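Local atomic coordinates of purine nucleoside phosphorylase (Thermus thermophilus, PDB entry 6TK9), a protein that probably catalyses the phosphorolysis of purine nucleosides such as inosine and guanosine, releasing the free base and a pentose 1-phosphate. Residues V20-L25 with G71-V76; S15-V20 with L64-L69. All coordinates share one frame; numbering follows the deposited sequence.

Contact 1 of 2, residues V20-L25 with G71-V76; sequences VPEVGL and GKPVLV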
# COMPACT_ATOMS: atom_id res chain seq x y z
N VAL A 20 29.78 -30.64 -25.45
CA VAL A 20 29.14 -30.48 -24.12
C VAL A 20 29.33 -29.03 -23.67
O VAL A 20 30.45 -28.58 -23.42
CB VAL A 20 29.72 -31.47 -23.09
CG1 VAL A 20 28.95 -31.47 -21.78
CG2 VAL A 20 29.80 -32.89 -23.64
N PRO A 21 28.23 -28.24 -23.53
CA PRO A 21 28.32 -26.89 -23.00
C PRO A 21 28.32 -26.88 -21.46
O PRO A 21 27.73 -27.75 -20.88
CB PRO A 21 27.02 -26.28 -23.51
CG PRO A 21 26.04 -27.42 -23.37
CD PRO A 21 26.84 -28.63 -23.81
N GLU A 22 28.95 -25.88 -20.86
CA GLU A 22 28.97 -25.64 -19.39
C GLU A 22 27.96 -24.55 -19.03
O GLU A 22 27.50 -24.55 -17.89
CB GLU A 22 30.37 -25.24 -18.95
CG GLU A 22 31.30 -26.44 -18.88
CD GLU A 22 32.78 -26.16 -18.78
OE1 GLU A 22 33.18 -24.97 -18.72
OE2 GLU A 22 33.54 -27.15 -18.79
N VAL A 23 27.64 -23.65 -19.96
CA VAL A 23 26.88 -22.42 -19.66
C VAL A 23 25.81 -22.25 -20.74
O VAL A 23 26.15 -22.25 -21.93
CB VAL A 23 27.79 -21.19 -19.55
CG1 VAL A 23 26.99 -19.91 -19.32
CG2 VAL A 23 28.83 -21.35 -18.45
N GLY A 24 24.57 -22.14 -20.30
CA GLY A 24 23.42 -21.76 -21.13
C GLY A 24 23.30 -20.27 -21.12
O GLY A 24 23.66 -19.68 -20.12
N LEU A 25 22.84 -19.69 -22.20
CA LEU A 25 22.68 -18.24 -22.35
C LEU A 25 21.51 -18.03 -23.30
O LEU A 25 21.60 -18.53 -24.41
CB LEU A 25 24.01 -17.71 -22.89
CG LEU A 25 23.99 -16.28 -23.41
CD1 LEU A 25 23.75 -15.29 -22.28
CD2 LEU A 25 25.29 -15.95 -24.12
N GLY A 71 36.03 -17.96 -24.38
CA GLY A 71 36.79 -19.18 -24.04
C GLY A 71 35.98 -20.23 -23.28
O GLY A 71 36.56 -21.24 -22.91
N LYS A 72 34.69 -20.01 -23.06
CA LYS A 72 33.81 -20.99 -22.37
C LYS A 72 33.05 -21.80 -23.41
O LYS A 72 32.62 -21.26 -24.43
CB LYS A 72 32.85 -20.26 -21.43
CG LYS A 72 33.52 -19.55 -20.26
CD LYS A 72 34.11 -20.49 -19.21
CE LYS A 72 35.45 -20.00 -18.71
NZ LYS A 72 36.14 -21.05 -17.92
N PRO A 73 32.86 -23.12 -23.18
CA PRO A 73 31.91 -23.90 -23.98
C PRO A 73 30.47 -23.51 -23.60
O PRO A 73 30.11 -23.66 -22.44
CB PRO A 73 32.24 -25.37 -23.66
CG PRO A 73 33.11 -25.35 -22.40
CD PRO A 73 33.55 -23.91 -22.16
N VAL A 74 29.67 -23.02 -24.56
CA VAL A 74 28.35 -22.40 -24.25
C VAL A 74 27.25 -22.95 -25.17
O VAL A 74 27.56 -23.29 -26.33
CB VAL A 74 28.42 -20.86 -24.32
CG1 VAL A 74 29.44 -20.34 -23.33
CG2 VAL A 74 28.73 -20.34 -25.71
N LEU A 75 26.04 -23.10 -24.62
CA LEU A 75 24.76 -23.24 -25.36
C LEU A 75 24.12 -21.85 -25.43
O LEU A 75 23.79 -21.30 -24.38
CB LEU A 75 23.84 -24.22 -24.63
CG LEU A 75 22.59 -24.68 -25.39
CD1 LEU A 75 22.95 -25.41 -26.67
CD2 LEU A 75 21.74 -25.58 -24.52
N VAL A 76 24.01 -21.28 -26.63
CA VAL A 76 23.33 -19.97 -26.88
C VAL A 76 22.01 -20.24 -27.61
O VAL A 76 22.02 -20.94 -28.62
CB VAL A 76 24.27 -19.00 -27.62
CG1 VAL A 76 23.61 -17.65 -27.91
CG2 VAL A 76 25.57 -18.80 -26.86
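E22 lies across the ring of P73, and its backbone N bonds to the carbonyl of the same proline. CB of E22 sits 3.8 Å from P73 O. CG follows, anti to the carbonyl carbon of E22 (chi1 -77°), and comes near P73 CG. From there the extended chain takes the carboxylate across the proline ring. CD of E22 packs on P73 CG at 3.7 Å. E22 OE1 ends 3.6 Å from P73 CD, and OE2 stays farther off, beside P73 CG. These are van der Waals contacts of the carboxylate with ring carbons. P73 O takes the N-H of E22 at 3.0 Å, nearly straight at 166°, from above the carbonyl plane. V23 N reaches the same oxygen only weakly.

Beyond this point the strands pair in register. L75 N donates to V23 O at 2.8 Å, and a weak bond runs from L25 N to L75 O. V74 CA and V76 CA add CA-H...O contacts to V23 O and L25 O. On one face P21 CB rests against L75 CB at 4.0 Å. On the other, CD2 of L25 lies alongside CG2 of V76, also 4.0 Å away. Strand 106-115 flanks strand 23-27 on its other edge. The pairing is thus a parallel strand ladder inside the mixed central sheet of a phosphorylase-superfamily fold.

Contact 2 of 2, residues S15-V20 with L64-L69; sequences SKTDFV and LVLGRL
The ring of F19 lies against the backbone of G67. F19 CE2 is 3.1 Å from G67 O, a close approach, and F19 CZ is 3.3 Å from the same oxygen. G67 N is also near, 3.6 Å from F19 CE2. The carbonyl approaches the ring obliquely. L66 meets F19 at two places: L66 CB touches F19 CD2 at 4.1 Å, and L66 CD2 rests 3.6 Å from F19 O. R68 comes to the ring from the edge. R68 NH1 stands near the ring plane, 4.1 Å from F19 CE1, and the guanidinium is turned 87° against the ring. The bend of the R68 chain at chi3 helps bring this end close, though no hydrogen bond forms. The backbone turns a corner at G67, between strands 63-66 and 68-69, and F19 packs at that corner.

T17 OG1 accepts from F19 N at 2.9 Å with an angle of 162°, making an ST turn. With OG1 of T17 anti to its own backbone N (chi1 172°), CG2 falls between the N and the carbonyl carbon, where it meets CD1 of L66. Replacing F19 by an alanine would probably leave a gap over G67 and strip the edge contact from R68. Farther out, strand 39-45 borders the same region: V41 touches F19 and A42 touches T17. R68 also touches E39, and the loop itself follows helix 4-14.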
# COMPACT_ATOMS: atom_id res chain seq x y z
N SER A 15 23.22 -35.96 -32.37
CA SER A 15 23.34 -36.49 -33.76
C SER A 15 24.14 -35.50 -34.60
O SER A 15 24.60 -35.90 -35.66
CB SER A 15 21.99 -36.78 -34.42
OG SER A 15 21.55 -35.69 -35.24
N LYS A 16 24.26 -34.24 -34.16
CA LYS A 16 24.98 -33.17 -34.90
C LYS A 16 26.35 -32.91 -34.26
O LYS A 16 27.22 -32.37 -34.98
CB LYS A 16 24.19 -31.86 -34.91
CG LYS A 16 22.80 -31.95 -35.52
CD LYS A 16 22.78 -32.41 -36.96
CE LYS A 16 21.39 -32.71 -37.46
NZ LYS A 16 21.34 -32.66 -38.94
N THR A 17 26.56 -33.25 -32.99
CA THR A 17 27.77 -32.84 -32.24
C THR A 17 27.78 -33.41 -30.83
O THR A 17 26.75 -33.36 -30.16
CB THR A 17 27.87 -31.31 -32.13
OG1 THR A 17 28.96 -31.02 -31.26
CG2 THR A 17 26.61 -30.66 -31.61
N ASP A 18 28.95 -33.86 -30.40
CA ASP A 18 29.23 -34.37 -29.04
C ASP A 18 29.66 -33.20 -28.15
O ASP A 18 30.02 -33.46 -26.99
CB ASP A 18 30.29 -35.49 -29.09
CG ASP A 18 31.62 -35.06 -29.70
OD1 ASP A 18 31.68 -33.96 -30.28
OD2 ASP A 18 32.60 -35.83 -29.59
N PHE A 19 29.65 -31.96 -28.64
CA PHE A 19 30.07 -30.77 -27.85
C PHE A 19 29.17 -30.61 -26.63
O PHE A 19 27.95 -30.47 -26.78
CB PHE A 19 30.06 -29.49 -28.70
CG PHE A 19 30.79 -28.30 -28.09
CD1 PHE A 19 32.18 -28.21 -28.15
CD2 PHE A 19 30.10 -27.26 -27.51
CE1 PHE A 19 32.85 -27.12 -27.62
CE2 PHE A 19 30.76 -26.16 -26.98
CZ PHE A 19 32.14 -26.09 -27.04
N VAL A 20 29.78 -30.64 -25.45
CA VAL A 20 29.14 -30.48 -24.12
C VAL A 20 29.33 -29.03 -23.67
O VAL A 20 30.45 -28.58 -23.42
CB VAL A 20 29.72 -31.47 -23.09
CG1 VAL A 20 28.95 -31.47 -21.78
CG2 VAL A 20 29.80 -32.89 -23.64
N LEU A 64 19.42 -22.64 -32.10
CA LEU A 64 20.28 -23.15 -31.00
C LEU A 64 21.73 -23.14 -31.49
O LEU A 64 22.00 -23.72 -32.55
CB LEU A 64 19.83 -24.55 -30.59
CG LEU A 64 20.47 -25.04 -29.29
CD1 LEU A 64 19.97 -24.21 -28.12
CD2 LEU A 64 20.21 -26.52 -29.06
N VAL A 65 22.64 -22.51 -30.74
CA VAL A 65 24.08 -22.40 -31.10
C VAL A 65 24.91 -23.05 -29.99
O VAL A 65 24.81 -22.59 -28.84
CB VAL A 65 24.47 -20.93 -31.31
CG1 VAL A 65 25.97 -20.76 -31.41
CG2 VAL A 65 23.78 -20.32 -32.52
N LEU A 66 25.68 -24.08 -30.33
CA LEU A 66 26.73 -24.67 -29.46
C LEU A 66 28.09 -24.18 -29.95
O LEU A 66 28.31 -24.16 -31.18
CB LEU A 66 26.63 -26.19 -29.51
CG LEU A 66 25.42 -26.79 -28.80
CD1 LEU A 66 24.58 -27.62 -29.75
CD2 LEU A 66 25.83 -27.62 -27.60
N GLY A 67 28.96 -23.78 -29.02
CA GLY A 67 30.28 -23.25 -29.37
C GLY A 67 31.05 -22.66 -28.21
O GLY A 67 30.84 -23.03 -27.03
N ARG A 68 31.99 -21.79 -28.55
CA ARG A 68 32.97 -21.19 -27.61
C ARG A 68 32.75 -19.68 -27.66
O ARG A 68 32.64 -19.13 -28.77
CB ARG A 68 34.38 -21.65 -28.01
CG ARG A 68 35.43 -21.53 -26.91
CD ARG A 68 36.65 -22.39 -27.23
NE ARG A 68 36.35 -23.79 -26.94
CZ ARG A 68 36.38 -24.35 -25.72
NH1 ARG A 68 36.06 -25.62 -25.57
NH2 ARG A 68 36.70 -23.63 -24.65
N LEU A 69 32.57 -19.06 -26.50
CA LEU A 69 32.41 -17.60 -26.34
C LEU A 69 33.23 -17.25 -25.09
O LEU A 69 33.16 -18.04 -24.15
CB LEU A 69 30.92 -17.27 -26.20
CG LEU A 69 30.55 -15.80 -26.11
CD1 LEU A 69 30.90 -15.06 -27.39
CD2 LEU A 69 29.07 -15.66 -25.79

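Overall arrangement
Contacts 1 and 2 have centres about 8 Å apart and share V20, where the loop of contact 2 runs on toward strand 23-27. Strand 72-78 is common ground: it pairs parallel with strand 23-27 and antiparallel with strands 63-66 and 68-69. Two probable backbone hydrogen bonds join the contacts, V74 N to G67 O and V76 N to V65 O, each 2.7 Å. Packing links them too. P73 CB lies 3.5 Å from F19 CZ, so one proline meets E22 in contact 1 and the aromatic ring of contact 2. L75 CD1 and L64 CD1 are likewise 3.5 Å apart. Both lie within one subunit; contact 1 is strand pairing, contact 2 packing of a loop on the sheet.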